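Local coordinates for alkaline phosphatase D (PDB 2YEQ), which hydrolyses phosphate esters, acting as a phosphodiesterase and alkaline phosphatase with an active site that contains iron and calcium, at residues Ile153-Pro158 with Thr170-Ile176; Gln126-Tyr132 with Gly166-His171. All coordinates share one frame; numbering follows the deposited sequence.

How the contacts relate
Contact 1 (153-158 with 170-176) and contact 2 (126-132 with 166-171) have centres about 11 Å apart and share Thr170 and His171, so one loop, leading from strand 145-148 to helix 179-190, takes part in both. The segments alternate along the chain. They also meet directly: Tyr154 CE1 lies 3.3 Å from Gln126 N, and Pro158 CA lies 3.5 Å from Glu128 OE2. Contact 1 reaches the active site through Tyr154, which binds iron, and holds a sodium ion through Glu175; the iron and sodium ions, FE and NA, are 14.2 Å apart. Contact 2 packs beside the iron end, following the strand-end loop that carries the iron ligand Cys124.

Contact 1 of 2, residues Ile153-Pro158 with Thr170-Ile176. With FE (Fe (III) ion), chain B; NA (sodium ion), chain C; EDO (1,2-ethanediol), chain S; EDO (1,2-ethanediol), chain F.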
loop_
_atom_site.group_PDB
_atom_site.type_symbol
_atom_site.label_atom_id
_atom_site.label_comp_id
_atom_site.label_asym_id
_atom_site.label_seq_id
_atom_site.Cartn_x
_atom_site.Cartn_y
_atom_site.Cartn_z
ATOM N N ILE A 153 6.378 -5.509 3.114
ATOM C CA ILE A 153 7.088 -6.494 3.936
ATOM C C ILE A 153 6.899 -6.149 5.401
ATOM O O ILE A 153 6.465 -5.041 5.706
ATOM C CB ILE A 153 8.614 -6.536 3.659
ATOM C CG1 ILE A 153 9.277 -5.193 4.022
ATOM C CG2 ILE A 153 8.896 -6.921 2.197
ATOM C CD1 ILE A 153 10.813 -5.277 4.177
ATOM N N TYR A 154 7.183 -7.116 6.281
ATOM C CA TYR A 154 7.288 -6.895 7.717
ATOM C C TYR A 154 8.730 -7.268 8.108
ATOM O O TYR A 154 9.373 -8.086 7.428
ATOM C CB TYR A 154 6.267 -7.717 8.522
ATOM C CG TYR A 154 4.843 -7.196 8.398
ATOM C CD1 TYR A 154 4.147 -7.283 7.178
ATOM C CD2 TYR A 154 4.217 -6.573 9.465
ATOM C CE1 TYR A 154 2.863 -6.792 7.037
ATOM C CE2 TYR A 154 2.910 -6.070 9.349
ATOM C CZ TYR A 154 2.248 -6.164 8.123
ATOM O OH TYR A 154 0.972 -5.701 7.985
ATOM N N GLU A 155 9.196 -6.681 9.203
ATOM C CA GLU A 155 10.612 -6.705 9.588
ATOM C C GLU A 155 10.990 -7.757 10.601
ATOM O O GLU A 155 12.188 -7.983 10.865
ATOM C CB GLU A 155 11.008 -5.314 10.104
ATOM C CG GLU A 155 10.605 -5.032 11.577
ATOM C CD GLU A 155 9.194 -4.467 11.726
ATOM O OE1 GLU A 155 8.395 -4.574 10.760
ATOM O OE2 GLU A 155 8.868 -3.948 12.826
ATOM N N TYR A 156 9.990 -8.396 11.192
ATOM C CA TYR A 156 10.181 -9.268 12.330
ATOM C C TYR A 156 11.011 -10.526 12.061
ATOM O O TYR A 156 11.170 -10.953 10.920
ATOM C CB TYR A 156 8.833 -9.691 12.897
ATOM C CG TYR A 156 8.020 -8.528 13.421
ATOM C CD1 TYR A 156 8.363 -7.907 14.612
ATOM C CD2 TYR A 156 6.923 -8.034 12.714
ATOM C CE1 TYR A 156 7.641 -6.832 15.092
ATOM C CE2 TYR A 156 6.203 -6.956 13.175
ATOM C CZ TYR A 156 6.573 -6.347 14.350
ATOM O OH TYR A 156 5.855 -5.275 14.813
ATOM N N GLY A 157 11.580 -11.058 13.140
ATOM C CA GLY A 157 12.061 -12.424 13.185
ATOM C C GLY A 157 10.877 -13.363 13.297
ATOM O O GLY A 157 9.721 -12.923 13.303
ATOM N N PRO A 158 11.150 -14.657 13.386
ATOM C CA PRO A 158 10.075 -15.639 13.456
ATOM C C PRO A 158 9.471 -15.734 14.855
ATOM O O PRO A 158 10.148 -15.462 15.841
ATOM C CB PRO A 158 10.771 -16.944 13.044
ATOM C CG PRO A 158 12.158 -16.757 13.412
ATOM C CD PRO A 158 12.460 -15.300 13.184
ATOM N N THR A 170 6.926 -18.761 7.955
ATOM C CA THR A 170 7.960 -18.302 8.900
ATOM C C THR A 170 8.921 -17.360 8.218
ATOM O O THR A 170 9.437 -17.668 7.136
ATOM C CB THR A 170 8.758 -19.510 9.441
ATOM O OG1 THR A 170 7.841 -20.431 10.034
ATOM C CG2 THR A 170 9.797 -19.058 10.513
ATOM N N HIS A 171 9.205 -16.221 8.853
ATOM C CA HIS A 171 10.192 -15.320 8.321
ATOM C C HIS A 171 11.544 -16.004 8.186
ATOM O O HIS A 171 11.849 -16.928 8.928
ATOM C CB HIS A 171 10.282 -14.052 9.179
ATOM C CG HIS A 171 9.235 -13.042 8.852
ATOM N ND1 HIS A 171 8.552 -12.334 9.822
ATOM C CD2 HIS A 171 8.737 -12.630 7.661
ATOM C CE1 HIS A 171 7.684 -11.524 9.232
ATOM N NE2 HIS A 171 7.792 -11.667 7.923
ATOM N N ASN A 172 12.316 -15.545 7.206
ATOM C CA ASN A 172 13.566 -16.166 6.768
ATOM C C ASN A 172 14.748 -15.880 7.677
ATOM O O ASN A 172 15.762 -16.570 7.589
ATOM C CB ASN A 172 13.930 -15.663 5.365
ATOM C CG ASN A 172 14.334 -14.149 5.340
ATOM O OD1 ASN A 172 13.570 -13.269 5.758
ATOM N ND2 ASN A 172 15.526 -13.865 4.843
ATOM N N SER A 173 14.615 -14.871 8.544
ATOM C CA SER A 173 15.721 -14.402 9.358
ATOM C C SER A 173 15.234 -13.774 10.653
ATOM O O SER A 173 14.038 -13.541 10.839
ATOM C CB SER A 173 16.527 -13.369 8.574
ATOM O OG SER A 173 15.842 -12.112 8.456
ATOM N N ALA A 174 16.168 -13.500 11.559
ATOM C CA ALA A 174 15.901 -12.609 12.689
ATOM C C ALA A 174 15.487 -11.255 12.169
ATOM O O ALA A 174 15.588 -10.974 10.977
ATOM C CB ALA A 174 17.170 -12.455 13.592
ATOM N N GLU A 175 15.062 -10.387 13.082
ATOM C CA GLU A 175 14.661 -9.036 12.712
ATOM C C GLU A 175 15.703 -8.390 11.828
ATOM O O GLU A 175 16.899 -8.391 12.159
ATOM C CB GLU A 175 14.404 -8.164 13.958
ATOM C CG GLU A 175 13.957 -6.735 13.583
ATOM C CD GLU A 175 13.543 -5.862 14.770
ATOM O OE1 GLU A 175 13.710 -6.296 15.922
ATOM O OE2 GLU A 175 13.067 -4.718 14.558
ATOM N N ILE A 176 15.236 -7.796 10.730
ATOM C CA ILE A 176 16.085 -7.295 9.687
ATOM C C ILE A 176 16.642 -5.894 9.965
ATOM O O ILE A 176 15.906 -4.988 10.357
ATOM C CB ILE A 176 15.385 -7.367 8.308
ATOM C CG1 ILE A 176 14.103 -6.516 8.257
ATOM C CG2 ILE A 176 15.050 -8.840 8.017
ATOM C CD1 ILE A 176 13.347 -6.626 6.861
HETATM FE FE FE B . 0.089 -4.001 8.546
HETATM NA NA NA C . 11.966 -4.052 16.380
HETATM C C1 EDO S . 19.579 -13.962 10.564
HETATM O O1 EDO S . 18.716 -14.886 11.258
HETATM C C2 EDO S . 19.355 -12.521 11.024
HETATM O O2 EDO S . 20.145 -11.621 10.236
HETATM C C1 EDO F . 15.247 -18.387 10.630
HETATM O O1 EDO F . 13.932 -18.829 10.275
HETATM C C2 EDO F . 15.236 -17.699 11.982
HETATM O O2 EDO F . 16.574 -17.388 12.365
HETATM O O HOH W 1 10.044 -4.397 15.260
HETATM O O HOH W 2 13.813 -3.653 17.527
HETATM O O HOH W 3 10.695 -2.892 17.886
#
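Ile176 holds CG1 between its own backbone N and carbonyl carbon (chi1 61°), and from there an extended chain lays CD1 beside Ile153 CD1, 3.9 Å away, with CG1 passing close to Glu155 CB. Glu175 does the opposite: its CG stands across from the backbone N (chi1 -179°), and the straight chain sends the carboxylate out alongside that of Glu155. Between these side chains the backbones are joined at Glu155 O, which accepts a nearly straight bond from Ile176 N, at 3.1 Å with an N-H...O angle of 161°, lying in the carbonyl plane. Glu175 CA adds a CH...O contact to Glu155 O at 3.3 Å. Further along, Gly157 CA makes another to Ser173 O, also 3.3 Å. Pro158 CB presses tightly on Thr170 CG2, and the His171 ring meets Gly157 O at its edge, while its NE2 bonds to Tyr189 OH. Tyr156 O comes closer to His171 ND1, but obliquely and at a poor angle for a bond.

The pairing contributes a ligand to each of two metal sites. Tyr154 turns its ring away from the 170-176 segment, and its OH binds iron at 2.0 Å, joining Cys124, Asp151 and His382; Ser412 OG hydrogen-bonds to that oxygen. Both Glu175 oxygens bind sodium, OE2 at 2.2 Å and OE1 more loosely; Glu214, Gln517 and three waters also bind it, and Arg234 is a polar partner of the carboxylate. Glu155 instead reaches the ion through water 1, which donates to Glu155 OE2 at 2.7 Å; His211 ND1 is hydrogen-bonded to Glu155 OE1 and Asn215 N to Glu155 OE2. Glu155 OE2 and Glu175 OE2 stand 4.6 Å apart, where like charges would probably oppose each other, and sodium and Arg234 offer plausible counter-charges that let both remain close.

Contact 2 of 2, residues Gln126-Tyr132 with Gly166-His171; sequences QYEHGYY and GNVRTH. With EDO (1,2-ethanediol), chain F.
Glu128 and Arg169 bring the two backbones together, their CA atoms 4.2 Å apart; residues 127-129 have helical angles, whereas 166-171 is irregular. Glu128 O is the shared acceptor: Arg169 N donates to it at 3.3 Å with an N-H...O angle of 173°, and Val168 N adds a weak bond. Water 5 bridges the carbonyls of His129 and Gly166.

The Arg169 side chain lies among three tyrosines. With CG opposite its backbone N (chi1 -178°), Tyr127 lays its ring flat against the guanidinium, centres 3.8 Å apart and planes at 14°, a stacked cation-pi pair. Tyr131 borders the other guanidinium face, and Arg169 NH2 sits over the centre of the Tyr132 ring, a second cation-pi contact, the guanidinium nearly upright on it. Arg169 NE donates to Tyr127 O at 2.9 Å, NH2 gives Gly130 O a weak hydrogen bond, and NH1 forms a salt bridge with Asp192.

In this calcineurin-like phosphatase domain the 126-132 loop follows strand 117-122, with Tyr132 as N-cap of helix 133-138.

Glu128 carries the second set of contacts. Its CG makes a CH-pi contact over the His171 ring, and Glu128 OE2 takes a bond from His171 N at 2.9 Å on its anti side. Glu128 OE1 accepts from Gln126 NE2 at 3.0 Å, and Gln126 OE1 from Glu128 N. Water 4 links Glu128 OE2 to Asn167 ND2, which also bonds Tyr161 O, while Asn167 OD1 bonds Ser163 N.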
loop_
_atom_site.group_PDB
_atom_site.type_symbol
_atom_site.label_atom_id
_atom_site.label_comp_id
_atom_site.label_asym_id
_atom_site.label_seq_id
_atom_site.Cartn_x
_atom_site.Cartn_y
_atom_site.Cartn_z
ATOM N N GLN A 126 1.595 -9.623 5.793
ATOM C CA GLN A 126 2.484 -10.353 6.701
ATOM C C GLN A 126 2.597 -11.798 6.167
ATOM O O GLN A 126 1.635 -12.545 6.161
ATOM C CB GLN A 126 1.952 -10.345 8.136
ATOM C CG GLN A 126 2.987 -10.099 9.240
ATOM C CD GLN A 126 3.932 -11.292 9.495
ATOM O OE1 GLN A 126 4.292 -11.982 8.575
ATOM N NE2 GLN A 126 4.327 -11.517 10.765
ATOM N N TYR A 127 3.786 -12.163 5.711
ATOM C CA TYR A 127 4.035 -13.456 5.059
ATOM C C TYR A 127 3.695 -14.623 5.944
ATOM O O TYR A 127 3.190 -15.672 5.474
ATOM C CB TYR A 127 5.502 -13.508 4.625
ATOM C CG TYR A 127 5.992 -14.741 3.889
ATOM C CD1 TYR A 127 5.895 -14.828 2.489
ATOM C CD2 TYR A 127 6.601 -15.781 4.568
ATOM C CE1 TYR A 127 6.382 -15.932 1.815
ATOM C CE2 TYR A 127 7.078 -16.894 3.893
ATOM C CZ TYR A 127 6.966 -16.966 2.530
ATOM O OH TYR A 127 7.435 -18.082 1.863
ATOM N N GLU A 128 3.926 -14.443 7.236
ATOM C CA GLU A 128 3.733 -15.533 8.180
ATOM C C GLU A 128 2.260 -15.788 8.503
ATOM O O GLU A 128 1.909 -16.884 8.974
ATOM C CB GLU A 128 4.439 -15.214 9.501
ATOM C CG GLU A 128 5.932 -14.902 9.374
ATOM C CD GLU A 128 6.557 -14.663 10.755
ATOM O OE1 GLU A 128 6.016 -13.813 11.550
ATOM O OE2 GLU A 128 7.541 -15.372 11.061
ATOM N N HIS A 129 1.410 -14.783 8.294
ATOM C CA HIS A 129 0.019 -14.859 8.755
ATOM C C HIS A 129 -0.929 -15.606 7.810
ATOM O O HIS A 129 -2.012 -16.020 8.228
ATOM C CB HIS A 129 -0.522 -13.461 9.052
ATOM C CG HIS A 129 0.102 -12.849 10.269
ATOM N ND1 HIS A 129 -0.393 -11.720 10.884
ATOM C CD2 HIS A 129 1.169 -13.245 11.008
ATOM C CE1 HIS A 129 0.359 -11.431 11.933
ATOM N NE2 HIS A 129 1.311 -12.342 12.030
ATOM N N GLY A 130 -0.516 -15.787 6.568
ATOM C CA GLY A 130 -1.325 -16.558 5.640
ATOM C C GLY A 130 -0.733 -16.606 4.262
ATOM O O GLY A 130 0.314 -16.013 4.003
ATOM N N TYR A 131 -1.430 -17.348 3.404
ATOM C CA TYR A 131 -1.119 -17.477 1.990
ATOM C C TYR A 131 -1.688 -16.293 1.235
ATOM O O TYR A 131 -2.663 -15.660 1.672
ATOM C CB TYR A 131 -1.613 -18.878 1.474
ATOM C CG TYR A 131 -0.804 -19.951 2.165
ATOM C CD1 TYR A 131 0.491 -20.267 1.733
ATOM C CD2 TYR A 131 -1.258 -20.536 3.342
ATOM C CE1 TYR A 131 1.274 -21.200 2.412
ATOM C CE2 TYR A 131 -0.486 -21.444 4.032
ATOM C CZ TYR A 131 0.785 -21.770 3.565
ATOM O OH TYR A 131 1.539 -22.648 4.284
ATOM N N TYR A 132 -1.045 -15.979 0.121
ATOM C CA TYR A 132 -1.388 -14.872 -0.751
ATOM C C TYR A 132 -2.471 -15.209 -1.811
ATOM O O TYR A 132 -2.469 -14.710 -2.937
ATOM C CB TYR A 132 -0.122 -14.331 -1.418
ATOM C CG TYR A 132 0.893 -13.644 -0.467
ATOM C CD1 TYR A 132 0.566 -13.295 0.848
ATOM C CD2 TYR A 132 2.163 -13.311 -0.933
ATOM C CE1 TYR A 132 1.511 -12.665 1.689
ATOM C CE2 TYR A 132 3.091 -12.682 -0.126
ATOM C CZ TYR A 132 2.774 -12.362 1.185
ATOM O OH TYR A 132 3.733 -11.725 1.953
ATOM N N GLY A 166 -2.608 -18.247 13.895
ATOM C CA GLY A 166 -1.372 -19.015 13.771
ATOM C C GLY A 166 -0.453 -18.486 12.702
ATOM O O GLY A 166 -0.903 -17.998 11.659
ATOM N N ASN A 167 0.847 -18.567 12.952
ATOM C CA ASN A 167 1.837 -18.237 11.923
ATOM C C ASN A 167 2.139 -19.445 11.027
ATOM O O ASN A 167 3.018 -20.272 11.332
ATOM C CB ASN A 167 3.113 -17.679 12.550
ATOM C CG ASN A 167 2.977 -16.210 12.898
ATOM O OD1 ASN A 167 1.861 -15.683 12.915
ATOM N ND2 ASN A 167 4.106 -15.537 13.146
ATOM N N VAL A 168 1.456 -19.501 9.888
ATOM C CA VAL A 168 1.497 -20.688 9.036
ATOM C C VAL A 168 2.762 -20.767 8.193
ATOM O O VAL A 168 3.123 -21.849 7.740
ATOM C CB VAL A 168 0.214 -20.789 8.152
ATOM C CG1 VAL A 168 -1.005 -20.979 9.057
ATOM C CG2 VAL A 168 0.055 -19.564 7.241
ATOM N N ARG A 169 3.392 -19.616 7.937
ATOM C CA ARG A 169 4.715 -19.564 7.328
ATOM C C ARG A 169 5.647 -18.825 8.293
ATOM O O ARG A 169 5.195 -18.313 9.324
ATOM C CB ARG A 169 4.676 -18.872 5.971
ATOM C CG ARG A 169 3.675 -19.465 4.956
ATOM C CD ARG A 169 3.919 -18.959 3.547
ATOM N NE ARG A 169 3.256 -17.660 3.317
ATOM C CZ ARG A 169 3.109 -17.083 2.137
ATOM N NH1 ARG A 169 3.615 -17.650 1.059
ATOM N NH2 ARG A 169 2.460 -15.926 2.019
ATOM N N THR A 170 6.926 -18.761 7.955
ATOM C CA THR A 170 7.960 -18.302 8.900
ATOM C C THR A 170 8.921 -17.360 8.218
ATOM O O THR A 170 9.437 -17.668 7.136
ATOM C CB THR A 170 8.758 -19.510 9.441
ATOM O OG1 THR A 170 7.841 -20.431 10.034
ATOM C CG2 THR A 170 9.797 -19.058 10.513
ATOM N N HIS A 171 9.205 -16.221 8.853
ATOM C CA HIS A 171 10.192 -15.320 8.321
ATOM C C HIS A 171 11.544 -16.004 8.186
ATOM O O HIS A 171 11.849 -16.928 8.928
ATOM C CB HIS A 171 10.282 -14.052 9.179
ATOM C CG HIS A 171 9.235 -13.042 8.852
ATOM N ND1 HIS A 171 8.552 -12.334 9.822
ATOM C CD2 HIS A 171 8.737 -12.630 7.661
ATOM C CE1 HIS A 171 7.684 -11.524 9.232
ATOM N NE2 HIS A 171 7.792 -11.667 7.923
HETATM C C1 EDO F . 15.247 -18.387 10.630
HETATM O O1 EDO F . 13.932 -18.829 10.275
HETATM C C2 EDO F . 15.236 -17.699 11.982
HETATM O O2 EDO F . 16.574 -17.388 12.365
HETATM O O HOH W 4 6.628 -17.124 12.856
HETATM O O HOH W 5 -2.959 -16.718 10.690
#